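Local atomic coordinates of hypothetical protein (Aquifex aeolicus, PDB entry 2HEK), a protein that is of unknown function but, as an HD-domain protein that binds zinc and GDP, may act as a dGTPase. Residues Ser104-Asp107 with Phe108-Val112; Ile228-Ile231 with His232-Phe236; Gly332-Lys335 with Ala336-Ser340; Glu115-Ile118 with Tyr119-Lys123. One frame throughout, in Å; residues are numbered along the deposited sequence.

Interaction 1 (Ser104-Asp107 with Phe108-Val112); sequences SHED and FTERV
D107 is the N-cap of helix 108-115 of the HD domain: its OD1 accepts from the backbone N of T109 at 2.8 Å. The oxygen is met on its anti side, 19° out of the carboxylate plane. Helical bonding starts from the same residue, whose carbonyl O takes R111 N at 3.1 Å. One residue earlier, E106 leans over the first turn. Its CG is anti to the backbone N (chi1 -168°), which sends the extended chain over R111 CG: E106 CB lies 4.2 Å from that carbon, E106 CG 3.9 Å, and CD faces it too. At the end the branches part: OE2 turns to the carboxyl end of E110, while OE1 rests on the aliphatic part of R111. The R111 guanidinium is held by E102, E115 and the carbonyl of F246. An alanine in place of E106 keeps nothing beyond CB, and would probably leave the R111 methylenes less covered and its guanidinium with one less negative charge nearby. The carboxylates of E106 and E110, like charges probably eased by K114 on E110, stand 86° apart, with E106 OE2 3.7 Å from E110 OE2, whereas E106 OE1 sits 3.5 Å from R111 CG.

Interaction 2 (Ile228-Ile231 with His232-Phe236); sequences ILSI and HLVEF
Four consecutive i to i+4 bonds tie I228-I231 to H232-F236, all within helix 224-240. H232 N reaches I228 O at 2.9 Å and is the straightest of the four, with an N-H...O angle of 173°. L233 N to L229 O and V234 N to S230 O follow on the next two steps, and E235 N to I231 O is the longest at 3.2 Å. On this frame I228 and H232 make the main side-chain contact. CG1 of I228 stands anti to its backbone N (chi1 -171°), which carries the outer part of the side chain forward along the helix to the imidazole. There I228 CG1 comes within 3.5 Å of H232 NE2, and I228 CD1 makes an off-centre CH-pi contact, 4.3 Å from the centroid of the H232 ring and 30° off its normal. The ring also has its CD2 3.3 Å from the carbonyl O of I228. Its NE2 is hydrogen-bonded to the backbone N of F283, whose ring meets the imidazole edge-to-face, so the ring is held by F283 on one hand and packed against I228 on the other. I231 and E235 run alongside each other, with I231 CG2 3.8 Å from E235 OE2; that oxygen is salt-bridged to R312 on strand 311-318. V234 lays its CG2 3.3 Å from the carbonyl O of S230. This is regular alpha-helical i to i+4 packing, on a helix that flanks a GDP pocket: I228 touches H282, which binds the nucleotide together with R280.

Interaction 3 (Gly332-Lys335 with Ala336-Ser340); sequences GLKK and AHELS
E338 folds back over the turn to K335 and crosses its side chain at a slant, while meeting that of K334 at about a right angle. Its CG lies anti to the carbonyl carbon (chi1 -63°) and the chain then runs extended, which brings OE2 to the backbone N of K335 at 3.0 Å. The N-H comes from above the carboxylate plane, 42° out of it. In return E338 N makes a weak, bent bond to K335 O at 2.9 Å, so the two residues are joined in both directions. The same OE2 sits 3.5 Å from K334 CB. L339 also lies across K334, again near a right angle, and its CD2 packs 3.7 Å from K334 CG; the leucine reaches on to V327 of the adjacent strand. H337 is arranged otherwise: it lies along K335, with H337 CE1 3.3 Å from K335 CB. ND1 of this imidazole is hydrogen-bonded to the hydroxyl of Y321, and the two rings meet with their planes at about 60°. E338 thus makes the glutamate half of a capping box, its carboxylate taking the backbone N three residues earlier, while the return bond comes from the K335 carbonyl and not from its side chain. The setting is a strand-to-helix turn, where strand 332-335, an outer strand of the four-stranded mixed sheet, passes into the short, weakly bonded helix 336-339.

Interaction 4 (Glu115-Ile118 with Tyr119-Lys123); sequences ETEI and YEILK
I121 N donates to E117 O at 3.0 Å and L122 N to I118 O at 2.9 Å, the first i to i+4 bonds of helix 117-123 in the HD domain; the second is almost straight at 172°. T116 is the N-cap. Its carbonyl O takes Y119 N at 3.1 Å, while its OG1 accepts a weak capping bond from I118 N at 3.3 Å. That hydroxyl is also hydrogen-bonded to V112 O, which links the cap to the preceding helix. Outward from the backbone, E117 and I121 run alongside each other. E117 CG takes the position between the backbone N and the carbonyl carbon (chi1 52°), and the extended chain brings OE1 beside the methyl end of I121; the other oxygen of E117, OE2, accepts from the backbone N of F26. I121 lays CG1 and CD1 over the carbonyl of E117 and reaches R21 and L22 of helix 17-23. An alanine at I121 would take away CG1 and CD1, and would probably open a gap against L22 and leave the E117 carbonyl with much less aliphatic cover. I118 and L122 likewise lie side by side, both touching L22, so the isoleucines and the leucine form the apolar side of the helix that faces helix 17-23. Y119 turns to I131 on helix 128-139, which L122 touches as well. The apolar pair closes with I118 CG2 3.9 Å from L122 CD1, while I121 CD1 stands 4.0 Å from E117 OE1.

Interactions 1 and 4 are neighbours in the HD domain, on successive helices with centres 15 Å apart; they touch where V112 O meets I118 CB at 4.0 Å. Interaction 1 is the one nearer the metal: the T109 side chain is about 9 Å from the zinc ion held by H54, D85 and D161. Interaction 4 lies toward one GDP, E117's side chain being about 12 Å from it. Interaction 2 borders the other GDP, with L229's side chain about 7 Å away, and its centre is 24 Å from that of interaction 1. Interaction 3 stands apart from these sites, its centre 37 to 43 Å from the other three.

Interaction 1 (Ser104-Asp107 with Phe108-Val112)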
loop_
_atom_site.group_PDB
_atom_site.type_symbol
_atom_site.label_atom_id
_atom_site.label_comp_id
_atom_site.label_asym_id
_atom_site.label_seq_id
_atom_site.Cartn_x
_atom_site.Cartn_y
_atom_site.Cartn_z
ATOM N N SER A 104 -22.312 -27.747 -33.228
ATOM C CA SER A 104 -22.694 -28.540 -32.028
ATOM C C SER A 104 -22.827 -27.737 -30.752
ATOM O O SER A 104 -23.501 -28.160 -29.814
ATOM C CB SER A 104 -21.679 -29.657 -31.805
ATOM O OG SER A 104 -20.406 -29.117 -31.496
ATOM N N HIS A 105 -22.167 -26.585 -30.684
ATOM C CA HIS A 105 -22.262 -25.698 -29.528
ATOM C C HIS A 105 -21.213 -26.010 -28.459
ATOM O O HIS A 105 -21.191 -25.378 -27.406
ATOM C CB HIS A 105 -23.615 -25.834 -28.827
ATOM C CG HIS A 105 -24.822 -25.446 -29.718
ATOM N ND1 HIS A 105 -25.078 -24.147 -30.099
ATOM C CD2 HIS A 105 -25.798 -26.202 -30.271
ATOM C CE1 HIS A 105 -26.164 -24.118 -30.849
ATOM N NE2 HIS A 105 -26.620 -25.351 -30.970
ATOM N N GLU A 106 -20.363 -26.998 -28.784
ATOM C CA GLU A 106 -19.361 -27.424 -27.821
ATOM C C GLU A 106 -18.520 -26.259 -27.293
ATOM O O GLU A 106 -18.048 -25.434 -28.062
ATOM C CB GLU A 106 -18.456 -28.525 -28.381
ATOM C CG GLU A 106 -17.577 -29.211 -27.340
ATOM C CD GLU A 106 -16.622 -30.256 -27.918
ATOM O OE1 GLU A 106 -16.617 -30.415 -29.149
ATOM O OE2 GLU A 106 -15.904 -30.902 -27.142
ATOM N N ASP A 107 -18.330 -26.221 -25.978
ATOM C CA ASP A 107 -17.563 -25.163 -25.332
ATOM C C ASP A 107 -16.140 -25.155 -25.926
ATOM O O ASP A 107 -15.501 -26.206 -26.036
ATOM C CB ASP A 107 -17.567 -25.416 -23.819
ATOM C CG ASP A 107 -16.976 -24.277 -23.028
ATOM O OD1 ASP A 107 -15.747 -24.096 -23.107
ATOM O OD2 ASP A 107 -17.734 -23.577 -22.305
ATOM N N PHE A 108 -15.671 -23.979 -26.346
ATOM C CA PHE A 108 -14.342 -23.846 -26.953
ATOM C C PHE A 108 -13.194 -24.193 -25.997
ATOM O O PHE A 108 -12.139 -24.617 -26.449
ATOM C CB PHE A 108 -14.148 -22.468 -27.576
ATOM C CG PHE A 108 -14.719 -22.351 -28.957
ATOM C CD1 PHE A 108 -16.017 -21.901 -29.150
ATOM C CD2 PHE A 108 -13.968 -22.723 -30.067
ATOM C CE1 PHE A 108 -16.555 -21.806 -30.446
ATOM C CE2 PHE A 108 -14.491 -22.632 -31.349
ATOM C CZ PHE A 108 -15.787 -22.167 -31.538
ATOM N N THR A 109 -13.404 -24.044 -24.687
ATOM C CA THR A 109 -12.380 -24.459 -23.708
ATOM C C THR A 109 -12.159 -25.953 -23.772
ATOM O O THR A 109 -11.025 -26.397 -23.730
ATOM C CB THR A 109 -12.720 -24.044 -22.266
ATOM O OG1 THR A 109 -12.745 -22.615 -22.199
ATOM C CG2 THR A 109 -11.674 -24.547 -21.291
ATOM N N GLU A 110 -13.252 -26.722 -23.841
ATOM C CA GLU A 110 -13.164 -28.171 -23.984
ATOM C C GLU A 110 -12.508 -28.518 -25.305
ATOM O O GLU A 110 -11.630 -29.370 -25.324
ATOM C CB GLU A 110 -14.542 -28.888 -23.842
ATOM C CG GLU A 110 -14.450 -30.430 -24.076
ATOM C CD GLU A 110 -15.781 -31.155 -23.776
ATOM O OE1 GLU A 110 -16.773 -30.460 -23.553
ATOM O OE2 GLU A 110 -15.838 -32.404 -23.752
ATOM N N ARG A 111 -12.875 -27.851 -26.401
ATOM C CA ARG A 111 -12.285 -28.116 -27.699
ATOM C C ARG A 111 -10.776 -27.873 -27.746
ATOM O O ARG A 111 -10.038 -28.680 -28.305
ATOM C CB ARG A 111 -12.990 -27.259 -28.770
ATOM C CG ARG A 111 -14.434 -27.651 -29.018
ATOM C CD ARG A 111 -14.937 -27.122 -30.344
ATOM N NE ARG A 111 -14.118 -27.603 -31.457
ATOM C CZ ARG A 111 -14.123 -27.066 -32.671
ATOM N NH1 ARG A 111 -14.921 -26.035 -32.929
ATOM N NH2 ARG A 111 -13.355 -27.567 -33.618
ATOM N N VAL A 112 -10.333 -26.769 -27.157
ATOM C CA VAL A 112 -8.901 -26.418 -27.138
ATOM C C VAL A 112 -8.105 -27.470 -26.310
ATOM O O VAL A 112 -7.026 -27.903 -26.694
ATOM C CB VAL A 112 -8.651 -24.957 -26.671
ATOM C CG1 VAL A 112 -7.168 -24.689 -26.476
ATOM C CG2 VAL A 112 -9.229 -23.968 -27.675
#

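Interaction 2 (Ile228-Ile231 with His232-Phe236)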
loop_
_atom_site.group_PDB
_atom_site.type_symbol
_atom_site.label_atom_id
_atom_site.label_comp_id
_atom_site.label_asym_id
_atom_site.label_seq_id
_atom_site.Cartn_x
_atom_site.Cartn_y
_atom_site.Cartn_z
ATOM N N ILE A 228 -21.125 0.956 -24.251
ATOM C CA ILE A 228 -21.402 1.337 -25.682
ATOM C C ILE A 228 -20.298 0.871 -26.654
ATOM O O ILE A 228 -20.576 0.403 -27.778
ATOM C CB ILE A 228 -21.799 2.857 -25.876
ATOM C CG1 ILE A 228 -22.287 3.150 -27.316
ATOM C CG2 ILE A 228 -20.670 3.834 -25.488
ATOM C CD1 ILE A 228 -23.596 2.394 -27.696
ATOM N N LEU A 229 -19.044 0.964 -26.220
ATOM C CA LEU A 229 -17.958 0.394 -27.008
ATOM C C LEU A 229 -18.160 -1.099 -27.283
ATOM O O LEU A 229 -17.948 -1.566 -28.395
ATOM C CB LEU A 229 -16.599 0.642 -26.314
ATOM C CG LEU A 229 -16.191 2.132 -26.251
ATOM C CD1 LEU A 229 -14.963 2.361 -25.317
ATOM C CD2 LEU A 229 -15.908 2.671 -27.665
ATOM N N SER A 230 -18.571 -1.851 -26.270
ATOM C CA SER A 230 -18.823 -3.286 -26.414
ATOM C C SER A 230 -20.012 -3.554 -27.346
ATOM O O SER A 230 -19.975 -4.495 -28.142
ATOM C CB SER A 230 -19.070 -3.921 -25.042
ATOM O OG SER A 230 -19.278 -5.319 -25.179
ATOM N N ILE A 231 -21.048 -2.721 -27.242
ATOM C CA ILE A 231 -22.196 -2.767 -28.169
ATOM C C ILE A 231 -21.720 -2.598 -29.624
ATOM O O ILE A 231 -22.015 -3.447 -30.449
ATOM C CB ILE A 231 -23.292 -1.766 -27.764
ATOM C CG1 ILE A 231 -23.968 -2.218 -26.454
ATOM C CG2 ILE A 231 -24.362 -1.593 -28.847
ATOM C CD1 ILE A 231 -24.812 -1.135 -25.850
ATOM N N HIS A 232 -20.920 -1.569 -29.910
ATOM C CA HIS A 232 -20.311 -1.399 -31.245
ATOM C C HIS A 232 -19.420 -2.561 -31.670
ATOM O O HIS A 232 -19.513 -3.036 -32.797
ATOM C CB HIS A 232 -19.541 -0.072 -31.374
ATOM C CG HIS A 232 -20.395 1.145 -31.201
ATOM N ND1 HIS A 232 -21.605 1.299 -31.846
ATOM C CD2 HIS A 232 -20.201 2.282 -30.488
ATOM C CE1 HIS A 232 -22.133 2.463 -31.511
ATOM N NE2 HIS A 232 -21.297 3.082 -30.696
ATOM N N LEU A 233 -18.559 -3.031 -30.765
ATOM C CA LEU A 233 -17.661 -4.125 -31.068
ATOM C C LEU A 233 -18.421 -5.404 -31.425
ATOM O O LEU A 233 -18.092 -6.098 -32.389
ATOM C CB LEU A 233 -16.700 -4.389 -29.908
ATOM C CG LEU A 233 -15.849 -5.545 -30.425
ATOM C CD1 LEU A 233 -14.504 -5.139 -30.993
ATOM C CD2 LEU A 233 -15.702 -6.591 -29.398
ATOM N N VAL A 234 -19.440 -5.721 -30.636
ATOM C CA VAL A 234 -20.165 -6.963 -30.835
ATOM C C VAL A 234 -20.936 -6.947 -32.179
ATOM O O VAL A 234 -20.979 -7.950 -32.907
ATOM C CB VAL A 234 -21.012 -7.321 -29.583
ATOM C CG1 VAL A 234 -21.991 -8.409 -29.886
ATOM C CG2 VAL A 234 -20.074 -7.779 -28.437
ATOM N N GLU A 235 -21.487 -5.802 -32.543
ATOM C CA GLU A 235 -22.121 -5.683 -33.854
ATOM C C GLU A 235 -21.124 -5.992 -34.979
ATOM O O GLU A 235 -21.439 -6.760 -35.908
ATOM C CB GLU A 235 -22.735 -4.294 -34.030
ATOM C CG GLU A 235 -23.982 -4.124 -33.193
ATOM C CD GLU A 235 -24.547 -2.723 -33.207
ATOM O OE1 GLU A 235 -24.147 -1.913 -34.065
ATOM O OE2 GLU A 235 -25.413 -2.434 -32.350
ATOM N N PHE A 236 -19.918 -5.416 -34.875
ATOM C CA PHE A 236 -18.865 -5.678 -35.842
ATOM C C PHE A 236 -18.433 -7.135 -35.836
ATOM O O PHE A 236 -18.374 -7.761 -36.893
ATOM C CB PHE A 236 -17.657 -4.779 -35.616
ATOM C CG PHE A 236 -16.411 -5.249 -36.341
ATOM C CD1 PHE A 236 -16.377 -5.299 -37.739
ATOM C CD2 PHE A 236 -15.282 -5.639 -35.630
ATOM C CE1 PHE A 236 -15.253 -5.748 -38.410
ATOM C CE2 PHE A 236 -14.146 -6.066 -36.295
ATOM C CZ PHE A 236 -14.130 -6.126 -37.683
#

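Interaction 3 (Gly332-Lys335 with Ala336-Ser340)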
loop_
_atom_site.group_PDB
_atom_site.type_symbol
_atom_site.label_atom_id
_atom_site.label_comp_id
_atom_site.label_asym_id
_atom_site.label_seq_id
_atom_site.Cartn_x
_atom_site.Cartn_y
_atom_site.Cartn_z
ATOM N N GLY A 332 -24.042 -24.321 13.623
ATOM C CA GLY A 332 -24.076 -24.986 12.314
ATOM C C GLY A 332 -24.221 -24.029 11.132
ATOM O O GLY A 332 -24.112 -22.808 11.280
ATOM N N LEU A 333 -24.492 -24.603 9.965
ATOM C CA LEU A 333 -24.458 -23.900 8.692
ATOM C C LEU A 333 -25.651 -23.001 8.446
ATOM O O LEU A 333 -26.796 -23.441 8.516
ATOM C CB LEU A 333 -24.364 -24.910 7.559
ATOM C CG LEU A 333 -23.670 -24.459 6.282
ATOM C CD1 LEU A 333 -22.220 -24.062 6.584
ATOM C CD2 LEU A 333 -23.721 -25.565 5.253
ATOM N N LYS A 334 -25.378 -21.736 8.135
ATOM C CA LYS A 334 -26.427 -20.773 7.804
ATOM C C LYS A 334 -26.183 -20.169 6.415
ATOM O O LYS A 334 -25.078 -20.260 5.879
ATOM C CB LYS A 334 -26.452 -19.640 8.836
ATOM C CG LYS A 334 -26.502 -20.066 10.309
ATOM C CD LYS A 334 -27.922 -20.400 10.782
ATOM C CE LYS A 334 -28.027 -20.358 12.312
ATOM N NZ LYS A 334 -28.961 -21.392 12.822
ATOM N N LYS A 335 -27.220 -19.565 5.843
ATOM C CA LYS A 335 -27.069 -18.639 4.721
ATOM C C LYS A 335 -26.431 -17.346 5.231
ATOM O O LYS A 335 -26.728 -16.919 6.353
ATOM C CB LYS A 335 -28.431 -18.301 4.133
ATOM C CG LYS A 335 -29.117 -19.421 3.393
ATOM C CD LYS A 335 -28.366 -19.808 2.142
ATOM C CE LYS A 335 -29.309 -20.362 1.100
ATOM N NZ LYS A 335 -28.533 -21.081 0.067
ATOM N N ALA A 336 -25.570 -16.718 4.417
ATOM C CA ALA A 336 -24.852 -15.492 4.837
ATOM C C ALA A 336 -25.759 -14.348 5.253
ATOM O O ALA A 336 -25.429 -13.589 6.177
ATOM C CB ALA A 336 -23.869 -15.014 3.726
ATOM N N HIS A 337 -26.867 -14.169 4.533
ATOM C CA HIS A 337 -27.857 -13.158 4.914
ATOM C C HIS A 337 -28.536 -13.466 6.265
ATOM O O HIS A 337 -28.923 -12.535 6.979
ATOM C CB HIS A 337 -28.902 -12.922 3.813
ATOM C CG HIS A 337 -29.645 -14.147 3.400
ATOM N ND1 HIS A 337 -29.122 -15.072 2.523
ATOM C CD2 HIS A 337 -30.887 -14.589 3.718
ATOM C CE1 HIS A 337 -30.008 -16.032 2.317
ATOM N NE2 HIS A 337 -31.085 -15.766 3.035
ATOM N N GLU A 338 -28.641 -14.754 6.630
ATOM C CA GLU A 338 -29.163 -15.132 7.969
ATOM C C GLU A 338 -28.280 -14.582 9.098
ATOM O O GLU A 338 -28.774 -14.289 10.191
ATOM C CB GLU A 338 -29.360 -16.653 8.116
ATOM C CG GLU A 338 -30.402 -17.238 7.167
ATOM C CD GLU A 338 -30.619 -18.757 7.303
ATOM O OE1 GLU A 338 -31.792 -19.165 7.189
ATOM O OE2 GLU A 338 -29.657 -19.540 7.511
ATOM N N LEU A 339 -26.980 -14.416 8.827
ATOM C CA LEU A 339 -26.030 -13.927 9.842
ATOM C C LEU A 339 -25.552 -12.478 9.660
ATOM O O LEU A 339 -25.045 -11.893 10.600
ATOM C CB LEU A 339 -24.814 -14.864 9.980
ATOM C CG LEU A 339 -25.082 -16.350 10.277
ATOM C CD1 LEU A 339 -23.782 -17.063 10.585
ATOM C CD2 LEU A 339 -26.086 -16.530 11.420
ATOM N N SER A 340 -25.676 -11.918 8.458
ATOM C CA SER A 340 -25.224 -10.522 8.196
ATOM C C SER A 340 -26.418 -9.696 7.734
ATOM O O SER A 340 -26.889 -9.857 6.585
ATOM C CB SER A 340 -24.079 -10.485 7.144
ATOM O OG SER A 340 -23.784 -9.166 6.627
#

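Interaction 4 (Glu115-Ile118 with Tyr119-Lys123)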
loop_
_atom_site.group_PDB
_atom_site.type_symbol
_atom_site.label_atom_id
_atom_site.label_comp_id
_atom_site.label_asym_id
_atom_site.label_seq_id
_atom_site.Cartn_x
_atom_site.Cartn_y
_atom_site.Cartn_z
ATOM N N GLU A 115 -8.433 -30.933 -28.593
ATOM C CA GLU A 115 -8.053 -30.914 -30.009
ATOM C C GLU A 115 -6.691 -30.270 -30.329
ATOM O O GLU A 115 -6.359 -30.089 -31.510
ATOM C CB GLU A 115 -9.163 -30.253 -30.853
ATOM C CG GLU A 115 -10.572 -30.886 -30.695
ATOM C CD GLU A 115 -11.684 -30.124 -31.420
ATOM O OE1 GLU A 115 -11.432 -29.436 -32.439
ATOM O OE2 GLU A 115 -12.842 -30.215 -30.972
ATOM N N THR A 116 -5.899 -29.925 -29.304
ATOM C CA THR A 116 -4.574 -29.336 -29.535
ATOM C C THR A 116 -3.527 -30.101 -28.735
ATOM O O THR A 116 -3.872 -31.058 -28.026
ATOM C CB THR A 116 -4.543 -27.837 -29.099
ATOM O OG1 THR A 116 -4.735 -27.761 -27.685
ATOM C CG2 THR A 116 -5.627 -27.014 -29.828
ATOM N N GLU A 117 -2.263 -29.662 -28.791
ATOM C CA GLU A 117 -1.183 -30.248 -27.979
ATOM C C GLU A 117 -1.487 -30.277 -26.487
ATOM O O GLU A 117 -0.878 -31.051 -25.761
ATOM C CB GLU A 117 0.173 -29.541 -28.231
ATOM C CG GLU A 117 0.135 -28.003 -28.093
ATOM C CD GLU A 117 1.520 -27.313 -28.236
ATOM O OE1 GLU A 117 2.547 -27.906 -27.778
ATOM O OE2 GLU A 117 1.578 -26.178 -28.798
ATOM N N ILE A 118 -2.399 -29.417 -26.004
ATOM C CA ILE A 118 -2.776 -29.452 -24.575
ATOM C C ILE A 118 -3.128 -30.885 -24.143
ATOM O O ILE A 118 -2.683 -31.353 -23.108
ATOM C CB ILE A 118 -3.960 -28.490 -24.241
ATOM C CG1 ILE A 118 -3.585 -27.028 -24.531
ATOM C CG2 ILE A 118 -4.448 -28.659 -22.793
ATOM C CD1 ILE A 118 -2.462 -26.520 -23.695
ATOM N N TYR A 119 -3.917 -31.597 -24.940
ATOM C CA TYR A 119 -4.303 -32.964 -24.534
ATOM C C TYR A 119 -3.086 -33.877 -24.279
ATOM O O TYR A 119 -2.957 -34.540 -23.211
ATOM C CB TYR A 119 -5.232 -33.593 -25.590
ATOM C CG TYR A 119 -5.910 -34.821 -25.014
ATOM C CD1 TYR A 119 -6.948 -34.693 -24.075
ATOM C CD2 TYR A 119 -5.488 -36.102 -25.368
ATOM C CE1 TYR A 119 -7.577 -35.822 -23.515
ATOM C CE2 TYR A 119 -6.106 -37.251 -24.819
ATOM C CZ TYR A 119 -7.141 -37.087 -23.892
ATOM O OH TYR A 119 -7.727 -38.178 -23.320
ATOM N N GLU A 120 -2.172 -33.916 -25.249
ATOM C CA GLU A 120 -0.959 -34.734 -25.130
ATOM C C GLU A 120 -0.152 -34.321 -23.920
ATOM O O GLU A 120 0.416 -35.158 -23.191
ATOM C CB GLU A 120 -0.111 -34.598 -26.391
ATOM C CG GLU A 120 -0.490 -35.583 -27.484
ATOM C CD GLU A 120 -1.786 -35.225 -28.212
ATOM O OE1 GLU A 120 -2.420 -36.166 -28.747
ATOM O OE2 GLU A 120 -2.180 -34.017 -28.258
ATOM N N ILE A 121 -0.098 -33.017 -23.679
ATOM C CA ILE A 121 0.640 -32.542 -22.519
ATOM C C ILE A 121 0.007 -33.076 -21.237
ATOM O O ILE A 121 0.705 -33.637 -20.367
ATOM C CB ILE A 121 0.757 -30.966 -22.514
ATOM C CG1 ILE A 121 1.615 -30.500 -23.695
ATOM C CG2 ILE A 121 1.343 -30.504 -21.164
ATOM C CD1 ILE A 121 1.449 -28.986 -24.086
ATOM N N LEU A 122 -1.311 -32.916 -21.090
ATOM C CA LEU A 122 -1.989 -33.439 -19.869
ATOM C C LEU A 122 -1.871 -34.978 -19.709
ATOM O O LEU A 122 -1.741 -35.508 -18.571
ATOM C CB LEU A 122 -3.463 -33.032 -19.876
ATOM C CG LEU A 122 -3.793 -31.527 -19.767
ATOM C CD1 LEU A 122 -5.263 -31.295 -20.065
ATOM C CD2 LEU A 122 -3.454 -31.088 -18.352
ATOM N N LYS A 123 -1.886 -35.695 -20.843
ATOM C CA LYS A 123 -1.770 -37.171 -20.813
ATOM C C LYS A 123 -0.461 -37.666 -20.213
ATOM O O LYS A 123 -0.405 -38.785 -19.719
ATOM C CB LYS A 123 -1.968 -37.801 -22.197
ATOM C CG LYS A 123 -3.421 -38.022 -22.546
ATOM C CD LYS A 123 -4.056 -39.174 -21.719
ATOM C CE LYS A 123 -3.979 -40.512 -22.476
ATOM N NZ LYS A 123 -4.198 -41.643 -21.571
#